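Local coordinates for pesticidal crystal protein Cry2Aa (PDB 1I5P), which lyses midgut epithelial cells of mosquito and moth larvae colloid-osmotically after binding to them, as a three-domain insecticidal delta-endotoxin, at residues N102-L105 and T109-R112; P162-Q167 and L174-Q179; N225-A230 and Y247-V252. All coordinates share one frame; numbering follows the deposited sequence.

All three contacts lie in the N-terminal helical bundle of the toxin and follow one another along the chain without overlap. Contact 1 sits at the turn between helices 88-101 and 107-135, contact 2 where the linker after helix 145-160 packs on helix 170-193, and contact 3 between helices 202-232 and 238-259. The centres of contacts 1 and 2 are about 11 Å apart, and Thr109 CG2 meets Ile166 CG1 at 3.9 Å. Contacts 2 and 3, with centres about 12 Å apart, join directly through Leu174 and Pro175 against Val252. Contacts 1 and 3 do not touch: their nearest atoms are about 7 Å apart.

Contact 1: residues N102-L105 and T109-R112; sequences NQRL and TLAR
Leu105 packs against Thr109 and Leu110 in a small, largely apolar contact that closes the turn between helices 88-101 and 107-135 in the N-terminal helical bundle. Residues 102-105 form the linker and 109-112 lie near the start of helix 107-135, so the chain folds back on itself over a few residues. Asn102, with positive phi (64°), is where the chain leaves the preceding helix.

Both methyls of Leu105 approach Thr109 CG2, CD2 at 4.0 Å, the two side chains crossing at about a right angle, while CD1 also lies 4.1 Å from Leu110 CA, against the helix backbone. Thr109 turns its methyl to the leucine because CG2 stands anti to its own backbone N; OG1 takes the other position and bonds Asn106 OD1. Leu172 and Leu173 of helix 170-193 also touch Leu105.

Arg104, exposed to solvent, reaches the partly exposed Leu110. Its chain bends at chi2 and again at chi3 (53°), bringing NH2 to 3.9 Å from Leu110 CD2, which lies at the guanidinium edge, near its plane. NE is held by a salt bridge to Glu98, and Arg95 brings a like charge close to NH2.

Nothing polar joins the two segments: methyl packing holds the buried side, whereas Glu98 probably offsets part of the charge of the arginine pair, leaving Arg104 in van der Waals contact with Leu110.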
ATOM      1  N   ASN A 102     -15.586   1.762  17.154  1.00 20.34           N
ATOM      2  CA  ASN A 102     -16.508   1.657  18.275  1.00 23.71           C
ATOM      3  C   ASN A 102     -16.181   2.783  19.249  1.00 23.31           C
ATOM      4  O   ASN A 102     -16.220   2.605  20.465  1.00 24.46           O
ATOM      5  CB  ASN A 102     -16.401   0.295  18.972  1.00 26.08           C
ATOM      6  CG  ASN A 102     -17.502   0.080  20.003  1.00 32.01           C
ATOM      7  OD1 ASN A 102     -18.561   0.703  19.931  1.00 35.36           O
ATOM      8  ND2 ASN A 102     -17.263  -0.820  20.957  1.00 29.94           N
ATOM      9  N   GLN A 103     -15.836   3.941  18.695  1.00 22.82           N
ATOM     10  CA  GLN A 103     -15.525   5.127  19.487  1.00 25.97           C
ATOM     11  C   GLN A 103     -16.412   6.257  18.984  1.00 25.96           C
ATOM     12  O   GLN A 103     -16.710   6.345  17.797  1.00 26.39           O
ATOM     13  CB  GLN A 103     -14.056   5.549  19.332  1.00 28.53           C
ATOM     14  CG  GLN A 103     -13.016   4.511  19.748  1.00 29.80           C
ATOM     15  CD  GLN A 103     -11.591   5.060  19.728  1.00 31.87           C
ATOM     16  OE1 GLN A 103     -10.621   4.300  19.651  1.00 31.01           O
ATOM     17  NE2 GLN A 103     -11.459   6.384  19.812  1.00 29.68           N
ATOM     18  N   ARG A 104     -16.831   7.122  19.894  1.00 26.52           N
ATOM     19  CA  ARG A 104     -17.684   8.238  19.530  1.00 27.65           C
ATOM     20  C   ARG A 104     -17.167   9.546  20.097  1.00 26.42           C
ATOM     21  O   ARG A 104     -16.588   9.578  21.181  1.00 27.14           O
ATOM     22  CB  ARG A 104     -19.108   7.998  20.032  1.00 30.58           C
ATOM     23  CG  ARG A 104     -19.918   7.050  19.168  1.00 37.69           C
ATOM     24  CD  ARG A 104     -21.179   7.750  18.690  1.00 43.10           C
ATOM     25  NE  ARG A 104     -20.849   9.023  18.056  1.00 47.82           N
ATOM     26  CZ  ARG A 104     -21.517  10.156  18.252  1.00 48.59           C
ATOM     27  NH1 ARG A 104     -22.562  10.183  19.068  1.00 48.58           N
ATOM     28  NH2 ARG A 104     -21.130  11.267  17.637  1.00 46.15           N
ATOM     29  N   LEU A 105     -17.365  10.626  19.351  1.00 24.87           N
ATOM     30  CA  LEU A 105     -16.943  11.941  19.809  1.00 24.61           C
ATOM     31  C   LEU A 105     -17.992  12.406  20.801  1.00 25.85           C
ATOM     32  O   LEU A 105     -19.135  11.948  20.746  1.00 25.70           O
ATOM     33  CB  LEU A 105     -16.922  12.935  18.648  1.00 23.55           C
ATOM     34  CG  LEU A 105     -15.922  12.762  17.510  1.00 22.58           C
ATOM     35  CD1 LEU A 105     -16.163  13.853  16.471  1.00 21.25           C
ATOM     36  CD2 LEU A 105     -14.507  12.841  18.054  1.00 19.90           C
ATOM     37  N   THR A 109     -17.351  18.191  20.675  1.00 23.69           N
ATOM     38  CA  THR A 109     -16.407  18.035  19.581  1.00 24.74           C
ATOM     39  C   THR A 109     -17.160  17.800  18.275  1.00 23.68           C
ATOM     40  O   THR A 109     -16.799  18.353  17.239  1.00 23.47           O
ATOM     41  CB  THR A 109     -15.445  16.862  19.835  1.00 23.26           C
ATOM     42  OG1 THR A 109     -14.821  17.035  21.113  1.00 25.72           O
ATOM     43  CG2 THR A 109     -14.365  16.814  18.758  1.00 20.11           C
ATOM     44  N   LEU A 110     -18.207  16.985  18.333  1.00 22.73           N
ATOM     45  CA  LEU A 110     -19.007  16.700  17.149  1.00 23.18           C
ATOM     46  C   LEU A 110     -19.465  18.008  16.518  1.00 23.93           C
ATOM     47  O   LEU A 110     -19.267  18.245  15.326  1.00 23.37           O
ATOM     48  CB  LEU A 110     -20.234  15.870  17.523  1.00 22.32           C
ATOM     49  CG  LEU A 110     -21.230  15.606  16.390  1.00 23.42           C
ATOM     50  CD1 LEU A 110     -20.563  14.811  15.280  1.00 19.04           C
ATOM     51  CD2 LEU A 110     -22.422  14.843  16.935  1.00 24.03           C
ATOM     52  N   ALA A 111     -20.079  18.859  17.332  1.00 23.31           N
ATOM     53  CA  ALA A 111     -20.571  20.142  16.858  1.00 24.27           C
ATOM     54  C   ALA A 111     -19.449  20.979  16.248  1.00 22.03           C
ATOM     55  O   ALA A 111     -19.595  21.515  15.158  1.00 22.85           O
ATOM     56  CB  ALA A 111     -21.232  20.900  18.004  1.00 24.11           C
ATOM     57  N   ARG A 112     -18.324  21.087  16.946  1.00 23.28           N
ATOM     58  CA  ARG A 112     -17.207  21.878  16.436  1.00 24.50           C
ATOM     59  C   ARG A 112     -16.644  21.316  15.135  1.00 24.01           C
ATOM     60  O   ARG A 112     -16.365  22.062  14.195  1.00 23.24           O
ATOM     61  CB  ARG A 112     -16.090  21.973  17.480  1.00 25.83           C
ATOM     62  CG  ARG A 112     -14.934  22.870  17.045  1.00 25.32           C
ATOM     63  CD  ARG A 112     -15.448  24.241  16.614  1.00 27.10           C
ATOM     64  NE  ARG A 112     -14.372  25.143  16.210  1.00 27.08           N
ATOM     65  CZ  ARG A 112     -13.474  25.660  17.043  1.00 30.12           C
ATOM     66  NH1 ARG A 112     -13.516  25.370  18.337  1.00 27.32           N
ATOM     67  NH2 ARG A 112     -12.531  26.474  16.580  1.00 29.48           N
TER

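Contact 2: residues P162-Q167 and L174-Q179; sequences PQFQIQ and LPLFAQ
The backbones of 162-167 and 174-179 come closest at Phe164 and Phe177, whose CA atoms are 5.1 Å apart, where the linker after helix 145-160 runs against helix 170-193 of the N-terminal helical bundle. Residues 162-163 belong to a 3-10 segment; the facing helix is kinked near Pro175, where the N atoms of 175 and 176 make no bond to the preceding turn.

Phe164 is buried over this helix. Its CB packs 3.8 Å from Phe177 CB, and its CD2 is 3.9 Å from Leu176 CB, the phenylalanine and leucine side chains crossing at about a right angle. Glu116 of helix 107-135 also touches Phe164, which therefore lies between two helices.

The Gln165 amide stacks parallel to the Phe177 ring (planes 5° apart) but offset, with OE1 over one face and NE2 beyond the rim. The side chain runs extended past CG (chi2 179°), bringing CG to 3.5 Å from Phe177 CD1, with the amide continuing along the CD1-CE1 side. Tyr219 and Tyr222 of helix 202-232 meet Phe177 in edge-to-face stacks. Gln165 OE1 reaches furthest in over the Phe177 ring, 3.4 Å from CE1 and 3.5 Å from CZ.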
ATOM      1  N   PRO A 162      -6.203  22.067  13.366  1.00 17.08           N
ATOM      2  CA  PRO A 162      -6.090  21.636  14.760  1.00 16.16           C
ATOM      3  C   PRO A 162      -7.379  21.077  15.334  1.00 15.32           C
ATOM      4  O   PRO A 162      -7.354  20.235  16.231  1.00 16.28           O
ATOM      5  CB  PRO A 162      -5.622  22.904  15.468  1.00 16.67           C
ATOM      6  CG  PRO A 162      -4.746  23.532  14.424  1.00 18.54           C
ATOM      7  CD  PRO A 162      -5.635  23.417  13.201  1.00 15.85           C
ATOM      8  N   GLN A 163      -8.510  21.525  14.810  1.00 15.77           N
ATOM      9  CA  GLN A 163      -9.789  21.045  15.306  1.00 17.06           C
ATOM     10  C   GLN A 163     -10.057  19.590  14.956  1.00 18.37           C
ATOM     11  O   GLN A 163     -11.048  19.016  15.397  1.00 17.47           O
ATOM     12  CB  GLN A 163     -10.911  21.929  14.780  1.00 19.67           C
ATOM     13  CG  GLN A 163     -10.819  23.347  15.308  1.00 20.98           C
ATOM     14  CD  GLN A 163     -10.668  23.381  16.819  1.00 23.79           C
ATOM     15  OE1 GLN A 163     -11.547  22.924  17.554  1.00 23.06           O
ATOM     16  NE2 GLN A 163      -9.549  23.922  17.292  1.00 23.34           N
ATOM     17  N   PHE A 164      -9.181  18.993  14.155  1.00 16.23           N
ATOM     18  CA  PHE A 164      -9.346  17.590  13.798  1.00 18.27           C
ATOM     19  C   PHE A 164      -8.280  16.786  14.523  1.00 17.85           C
ATOM     20  O   PHE A 164      -8.011  15.637  14.177  1.00 15.89           O
ATOM     21  CB  PHE A 164      -9.220  17.384  12.283  1.00 16.75           C
ATOM     22  CG  PHE A 164     -10.270  18.108  11.490  1.00 18.20           C
ATOM     23  CD1 PHE A 164      -9.973  19.304  10.855  1.00 16.95           C
ATOM     24  CD2 PHE A 164     -11.571  17.621  11.427  1.00 19.04           C
ATOM     25  CE1 PHE A 164     -10.954  20.011  10.164  1.00 18.38           C
ATOM     26  CE2 PHE A 164     -12.565  18.321  10.739  1.00 19.43           C
ATOM     27  CZ  PHE A 164     -12.252  19.520  10.110  1.00 18.54           C
ATOM     28  N   GLN A 165      -7.683  17.401  15.541  1.00 18.53           N
ATOM     29  CA  GLN A 165      -6.641  16.753  16.326  1.00 18.56           C
ATOM     30  C   GLN A 165      -6.941  16.843  17.820  1.00 18.16           C
ATOM     31  O   GLN A 165      -6.034  16.832  18.650  1.00 18.95           O
ATOM     32  CB  GLN A 165      -5.291  17.404  16.039  1.00 18.68           C
ATOM     33  CG  GLN A 165      -4.939  17.499  14.565  1.00 20.37           C
ATOM     34  CD  GLN A 165      -3.596  18.168  14.356  1.00 20.52           C
ATOM     35  OE1 GLN A 165      -2.593  17.508  14.084  1.00 23.96           O
ATOM     36  NE2 GLN A 165      -3.568  19.486  14.497  1.00 19.41           N
ATOM     37  N   ILE A 166      -8.223  16.922  18.152  1.00 19.84           N
ATOM     38  CA  ILE A 166      -8.670  17.031  19.536  1.00 18.31           C
ATOM     39  C   ILE A 166      -8.202  15.880  20.417  1.00 19.63           C
ATOM     40  O   ILE A 166      -8.466  14.702  20.128  1.00 15.05           O
ATOM     41  CB  ILE A 166     -10.214  17.110  19.609  1.00 18.70           C
ATOM     42  CG1 ILE A 166     -10.716  18.238  18.700  1.00 16.91           C
ATOM     43  CG2 ILE A 166     -10.661  17.350  21.051  1.00 17.07           C
ATOM     44  CD1 ILE A 166     -10.147  19.601  19.037  1.00 15.58           C
ATOM     45  N   GLN A 167      -7.503  16.231  21.493  1.00 19.96           N
ATOM     46  CA  GLN A 167      -7.001  15.244  22.434  1.00 22.29           C
ATOM     47  C   GLN A 167      -8.185  14.416  22.912  1.00 21.95           C
ATOM     48  O   GLN A 167      -9.257  14.955  23.192  1.00 23.48           O
ATOM     49  CB  GLN A 167      -6.328  15.940  23.619  1.00 27.49           C
ATOM     50  CG  GLN A 167      -4.905  15.469  23.864  1.00 35.06           C
ATOM     51  CD  GLN A 167      -3.908  16.617  23.882  1.00 40.97           C
ATOM     52  OE1 GLN A 167      -3.469  17.059  24.946  1.00 41.94           O
ATOM     53  NE2 GLN A 167      -3.553  17.111  22.699  1.00 42.92           N
ATOM     54  N   LEU A 174      -8.446  11.015  12.969  1.00 12.75           N
ATOM     55  CA  LEU A 174      -7.318  10.908  12.043  1.00 11.67           C
ATOM     56  C   LEU A 174      -7.719  10.894  10.554  1.00 10.14           C
ATOM     57  O   LEU A 174      -7.097  11.584   9.744  1.00  9.95           O
ATOM     58  CB  LEU A 174      -6.459   9.690  12.385  1.00  7.52           C
ATOM     59  CG  LEU A 174      -5.013   9.730  11.866  1.00 12.30           C
ATOM     60  CD1 LEU A 174      -4.304  11.001  12.356  1.00 11.29           C
ATOM     61  CD2 LEU A 174      -4.260   8.489  12.330  1.00 10.42           C
ATOM     62  N   PRO A 175      -8.754  10.121  10.176  1.00  7.93           N
ATOM     63  CA  PRO A 175      -9.155  10.101   8.766  1.00 12.21           C
ATOM     64  C   PRO A 175      -9.541  11.504   8.309  1.00 12.82           C
ATOM     65  O   PRO A 175      -9.129  11.953   7.250  1.00 13.92           O
ATOM     66  CB  PRO A 175     -10.331   9.124   8.757  1.00  9.70           C
ATOM     67  CG  PRO A 175      -9.943   8.157   9.825  1.00 11.23           C
ATOM     68  CD  PRO A 175      -9.491   9.096  10.933  1.00  9.01           C
ATOM     69  N   LEU A 176     -10.317  12.204   9.126  1.00 13.85           N
ATOM     70  CA  LEU A 176     -10.731  13.564   8.780  1.00 13.77           C
ATOM     71  C   LEU A 176      -9.523  14.488   8.709  1.00 14.36           C
ATOM     72  O   LEU A 176      -9.401  15.290   7.785  1.00 15.73           O
ATOM     73  CB  LEU A 176     -11.731  14.102   9.809  1.00 12.10           C
ATOM     74  CG  LEU A 176     -13.139  13.499   9.860  1.00 13.73           C
ATOM     75  CD1 LEU A 176     -14.021  14.369  10.754  1.00 11.63           C
ATOM     76  CD2 LEU A 176     -13.740  13.431   8.457  1.00 14.03           C
ATOM     77  N   PHE A 177      -8.627  14.379   9.683  1.00 13.51           N
ATOM     78  CA  PHE A 177      -7.444  15.227   9.680  1.00 13.31           C
ATOM     79  C   PHE A 177      -6.617  14.976   8.422  1.00 11.53           C
ATOM     80  O   PHE A 177      -6.083  15.907   7.822  1.00 13.19           O
ATOM     81  CB  PHE A 177      -6.578  14.980  10.921  1.00 11.56           C
ATOM     82  CG  PHE A 177      -5.256  15.698  10.872  1.00 13.44           C
ATOM     83  CD1 PHE A 177      -5.182  17.064  11.129  1.00 13.48           C
ATOM     84  CD2 PHE A 177      -4.104  15.028  10.470  1.00 14.88           C
ATOM     85  CE1 PHE A 177      -3.983  17.754  10.980  1.00 14.43           C
ATOM     86  CE2 PHE A 177      -2.900  15.708  10.317  1.00 14.49           C
ATOM     87  CZ  PHE A 177      -2.840  17.076  10.572  1.00 13.51           C
ATOM     88  N   ALA A 178      -6.516  13.714   8.022  1.00 11.55           N
ATOM     89  CA  ALA A 178      -5.757  13.364   6.826  1.00 12.06           C
ATOM     90  C   ALA A 178      -6.357  14.058   5.611  1.00 11.98           C
ATOM     91  O   ALA A 178      -5.632  14.609   4.785  1.00 12.77           O
ATOM     92  CB  ALA A 178      -5.765  11.861   6.621  1.00 12.32           C
ATOM     93  N   GLN A 179      -7.682  14.029   5.501  1.00 11.93           N
ATOM     94  CA  GLN A 179      -8.346  14.687   4.380  1.00 12.03           C
ATOM     95  C   GLN A 179      -8.058  16.190   4.417  1.00 13.36           C
ATOM     96  O   GLN A 179      -7.791  16.798   3.383  1.00 14.53           O
ATOM     97  CB  GLN A 179      -9.859  14.452   4.425  1.00 12.20           C
ATOM     98  CG  GLN A 179     -10.312  13.036   4.067  1.00 10.49           C
ATOM     99  CD  GLN A 179      -9.861  12.599   2.683  1.00 15.64           C
ATOM    100  OE1 GLN A 179      -9.638  13.427   1.798  1.00 13.25           O
ATOM    101  NE2 GLN A 179      -9.735  11.287   2.484  1.00 13.63           N
TER

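Contact 3: residues N225-A230 and Y247-V252; sequences NTYQTA and YMFLNV
Residues 225-230 and 247-252, on helices 202-232 and 238-259, come closest at Tyr227 and Met248, with CA atoms 7.8 Å apart, and the second segment widens into a pi-type turn at 249-252. The contact is a buried helix-helix packing in the N-terminal helical bundle of the toxin, joining two helices consecutive along the chain.

Tyr227 spans the gap. With CG anti to the backbone N (chi1 175°), its ring extends toward the second helix, where the CD1-CE1 bond meets CB and CG of Met248 obliquely. Tyr227 CE1 is 3.6 Å from Met248 CB, and Tyr227 CD1 is equally near Met248 CG. The bend of the methionine at chi2 (-60°) carries SD off from the tyrosine, leaving CB and CG to make the contact. Phe249 adds a looser approach: Tyr227 OH comes to its ring edge, 4.4 Å from Phe249 CE1. Phe253 meets Tyr227 edge-to-face, and Phe516, from the C-terminal part of the chain, also touches the tyrosine ring.

Both helices contain a side-chain bond to their own backbone. Thr229 OG1 donates to Asn225 O, a carbonyl also bonded by Thr229 N from the opposite face of its plane. Tyr247 O is gripped similarly by Asn251 N and ND2, and that same ND2 stands 3.2 Å above the plane of the Tyr247 ring, offset toward its rim.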
ATOM      1  N   ASN A 225       2.616   9.042  14.410  1.00 13.53           N
ATOM      2  CA  ASN A 225       2.620   8.911  15.861  1.00 15.21           C
ATOM      3  C   ASN A 225       1.249   8.515  16.414  1.00 14.49           C
ATOM      4  O   ASN A 225       1.158   7.659  17.288  1.00 16.61           O
ATOM      5  CB  ASN A 225       3.090  10.215  16.516  1.00 14.05           C
ATOM      6  CG  ASN A 225       4.544  10.543  16.194  1.00 22.14           C
ATOM      7  OD1 ASN A 225       5.324   9.667  15.821  1.00 23.01           O
ATOM      8  ND2 ASN A 225       4.918  11.810  16.363  1.00 20.92           N
ATOM      9  N   THR A 226       0.186   9.131  15.908  1.00 14.02           N
ATOM     10  CA  THR A 226      -1.158   8.811  16.386  1.00 13.54           C
ATOM     11  C   THR A 226      -1.482   7.338  16.151  1.00 14.51           C
ATOM     12  O   THR A 226      -1.991   6.648  17.037  1.00 15.49           O
ATOM     13  CB  THR A 226      -2.226   9.681  15.682  1.00 11.00           C
ATOM     14  OG1 THR A 226      -1.973  11.062  15.959  1.00 11.25           O
ATOM     15  CG2 THR A 226      -3.627   9.329  16.180  1.00 12.18           C
ATOM     16  N   TYR A 227      -1.180   6.860  14.952  1.00 14.34           N
ATOM     17  CA  TYR A 227      -1.451   5.474  14.612  1.00 14.56           C
ATOM     18  C   TYR A 227      -0.584   4.501  15.404  1.00 14.95           C
ATOM     19  O   TYR A 227      -1.082   3.497  15.909  1.00 12.41           O
ATOM     20  CB  TYR A 227      -1.229   5.251  13.122  1.00 13.69           C
ATOM     21  CG  TYR A 227      -1.374   3.806  12.699  1.00 14.17           C
ATOM     22  CD1 TYR A 227      -2.629   3.236  12.515  1.00 10.03           C
ATOM     23  CD2 TYR A 227      -0.250   3.016  12.467  1.00 13.97           C
ATOM     24  CE1 TYR A 227      -2.766   1.915  12.104  1.00 13.13           C
ATOM     25  CE2 TYR A 227      -0.376   1.692  12.060  1.00 16.62           C
ATOM     26  CZ  TYR A 227      -1.635   1.150  11.877  1.00 14.54           C
ATOM     27  OH  TYR A 227      -1.751  -0.156  11.460  1.00 18.41           O
ATOM     28  N   GLN A 228       0.710   4.794  15.510  1.00 15.24           N
ATOM     29  CA  GLN A 228       1.622   3.909  16.244  1.00 17.21           C
ATOM     30  C   GLN A 228       1.225   3.747  17.700  1.00 14.76           C
ATOM     31  O   GLN A 228       1.301   2.651  18.244  1.00 15.70           O
ATOM     32  CB  GLN A 228       3.071   4.412  16.167  1.00 17.68           C
ATOM     33  CG  GLN A 228       3.773   4.051  14.871  1.00 22.96           C
ATOM     34  CD  GLN A 228       5.290   4.174  14.969  1.00 26.37           C
ATOM     35  OE1 GLN A 228       5.831   5.270  15.101  1.00 26.03           O
ATOM     36  NE2 GLN A 228       5.980   3.040  14.900  1.00 25.73           N
ATOM     37  N   THR A 229       0.813   4.838  18.334  1.00 15.69           N
ATOM     38  CA  THR A 229       0.396   4.772  19.730  1.00 16.79           C
ATOM     39  C   THR A 229      -0.792   3.816  19.882  1.00 16.06           C
ATOM     40  O   THR A 229      -0.832   2.987  20.794  1.00 16.33           O
ATOM     41  CB  THR A 229      -0.009   6.168  20.257  1.00 15.96           C
ATOM     42  OG1 THR A 229       1.140   7.023  20.270  1.00 16.79           O
ATOM     43  CG2 THR A 229      -0.581   6.069  21.666  1.00 16.13           C
ATOM     44  N   ALA A 230      -1.753   3.932  18.974  1.00 16.18           N
ATOM     45  CA  ALA A 230      -2.943   3.087  19.013  1.00 15.18           C
ATOM     46  C   ALA A 230      -2.617   1.637  18.690  1.00 15.55           C
ATOM     47  O   ALA A 230      -3.141   0.717  19.321  1.00 12.01           O
ATOM     48  CB  ALA A 230      -3.982   3.609  18.030  1.00 17.17           C
ATOM     49  N   TYR A 247      -7.840  -0.204   7.335  1.00 11.56           N
ATOM     50  CA  TYR A 247      -8.701   0.952   7.503  1.00 11.52           C
ATOM     51  C   TYR A 247      -7.875   2.238   7.568  1.00 11.24           C
ATOM     52  O   TYR A 247      -8.158   3.201   6.856  1.00 12.27           O
ATOM     53  CB  TYR A 247      -9.547   0.817   8.776  1.00  9.79           C
ATOM     54  CG  TYR A 247     -10.668   1.827   8.835  1.00 11.14           C
ATOM     55  CD1 TYR A 247     -11.961   1.496   8.416  1.00 11.85           C
ATOM     56  CD2 TYR A 247     -10.421   3.140   9.237  1.00 11.63           C
ATOM     57  CE1 TYR A 247     -12.979   2.454   8.394  1.00 10.93           C
ATOM     58  CE2 TYR A 247     -11.428   4.102   9.215  1.00 13.16           C
ATOM     59  CZ  TYR A 247     -12.700   3.754   8.791  1.00 14.30           C
ATOM     60  OH  TYR A 247     -13.681   4.722   8.735  1.00 19.28           O
ATOM     61  N   MET A 248      -6.850   2.252   8.416  1.00 10.60           N
ATOM     62  CA  MET A 248      -5.995   3.432   8.560  1.00 11.23           C
ATOM     63  C   MET A 248      -5.093   3.689   7.353  1.00 11.60           C
ATOM     64  O   MET A 248      -4.795   4.839   7.024  1.00 11.39           O
ATOM     65  CB  MET A 248      -5.148   3.314   9.830  1.00  8.33           C
ATOM     66  CG  MET A 248      -5.954   3.425  11.128  1.00 16.18           C
ATOM     67  SD  MET A 248      -6.833   5.008  11.271  1.00 16.10           S
ATOM     68  CE  MET A 248      -8.243   4.554  12.323  1.00 18.47           C
ATOM     69  N   PHE A 249      -4.655   2.633   6.680  1.00 11.41           N
ATOM     70  CA  PHE A 249      -3.803   2.835   5.517  1.00 14.43           C
ATOM     71  C   PHE A 249      -4.600   3.443   4.359  1.00 14.63           C
ATOM     72  O   PHE A 249      -4.086   4.272   3.613  1.00 17.17           O
ATOM     73  CB  PHE A 249      -3.144   1.519   5.103  1.00 14.07           C
ATOM     74  CG  PHE A 249      -1.748   1.361   5.642  1.00 15.15           C
ATOM     75  CD1 PHE A 249      -1.530   1.181   7.006  1.00 15.09           C
ATOM     76  CD2 PHE A 249      -0.646   1.454   4.795  1.00 17.00           C
ATOM     77  CE1 PHE A 249      -0.242   1.095   7.520  1.00 15.46           C
ATOM     78  CE2 PHE A 249       0.654   1.370   5.297  1.00 17.16           C
ATOM     79  CZ  PHE A 249       0.858   1.191   6.665  1.00 18.26           C
ATOM     80  N   LEU A 250      -5.862   3.052   4.223  1.00 13.45           N
ATOM     81  CA  LEU A 250      -6.700   3.587   3.155  1.00 14.49           C
ATOM     82  C   LEU A 250      -7.213   4.990   3.471  1.00 15.31           C
ATOM     83  O   LEU A 250      -7.335   5.830   2.578  1.00 13.50           O
ATOM     84  CB  LEU A 250      -7.890   2.662   2.903  1.00 13.57           C
ATOM     85  CG  LEU A 250      -7.594   1.374   2.127  1.00 11.96           C
ATOM     86  CD1 LEU A 250      -8.838   0.501   2.087  1.00  9.54           C
ATOM     87  CD2 LEU A 250      -7.138   1.725   0.719  1.00 11.70           C
ATOM     88  N   ASN A 251      -7.498   5.232   4.749  1.00 14.00           N
ATOM     89  CA  ASN A 251      -8.018   6.513   5.218  1.00 12.32           C
ATOM     90  C   ASN A 251      -6.953   7.533   5.569  1.00 11.85           C
ATOM     91  O   ASN A 251      -7.220   8.737   5.576  1.00 12.57           O
ATOM     92  CB  ASN A 251      -8.879   6.305   6.469  1.00 10.89           C
ATOM     93  CG  ASN A 251     -10.316   6.012   6.145  1.00 11.26           C
ATOM     94  OD1 ASN A 251     -11.095   6.923   5.862  1.00 13.50           O
ATOM     95  ND2 ASN A 251     -10.682   4.734   6.176  1.00 11.00           N
ATOM     96  N   VAL A 252      -5.750   7.058   5.871  1.00 11.06           N
ATOM     97  CA  VAL A 252      -4.691   7.957   6.289  1.00 11.74           C
ATOM     98  C   VAL A 252      -3.317   7.840   5.639  1.00 12.00           C
ATOM     99  O   VAL A 252      -2.796   8.816   5.111  1.00 11.35           O
ATOM    100  CB  VAL A 252      -4.490   7.852   7.827  1.00 10.34           C
ATOM    101  CG1 VAL A 252      -3.367   8.785   8.279  1.00  6.95           C
ATOM    102  CG2 VAL A 252      -5.797   8.182   8.549  1.00  6.97           C
TER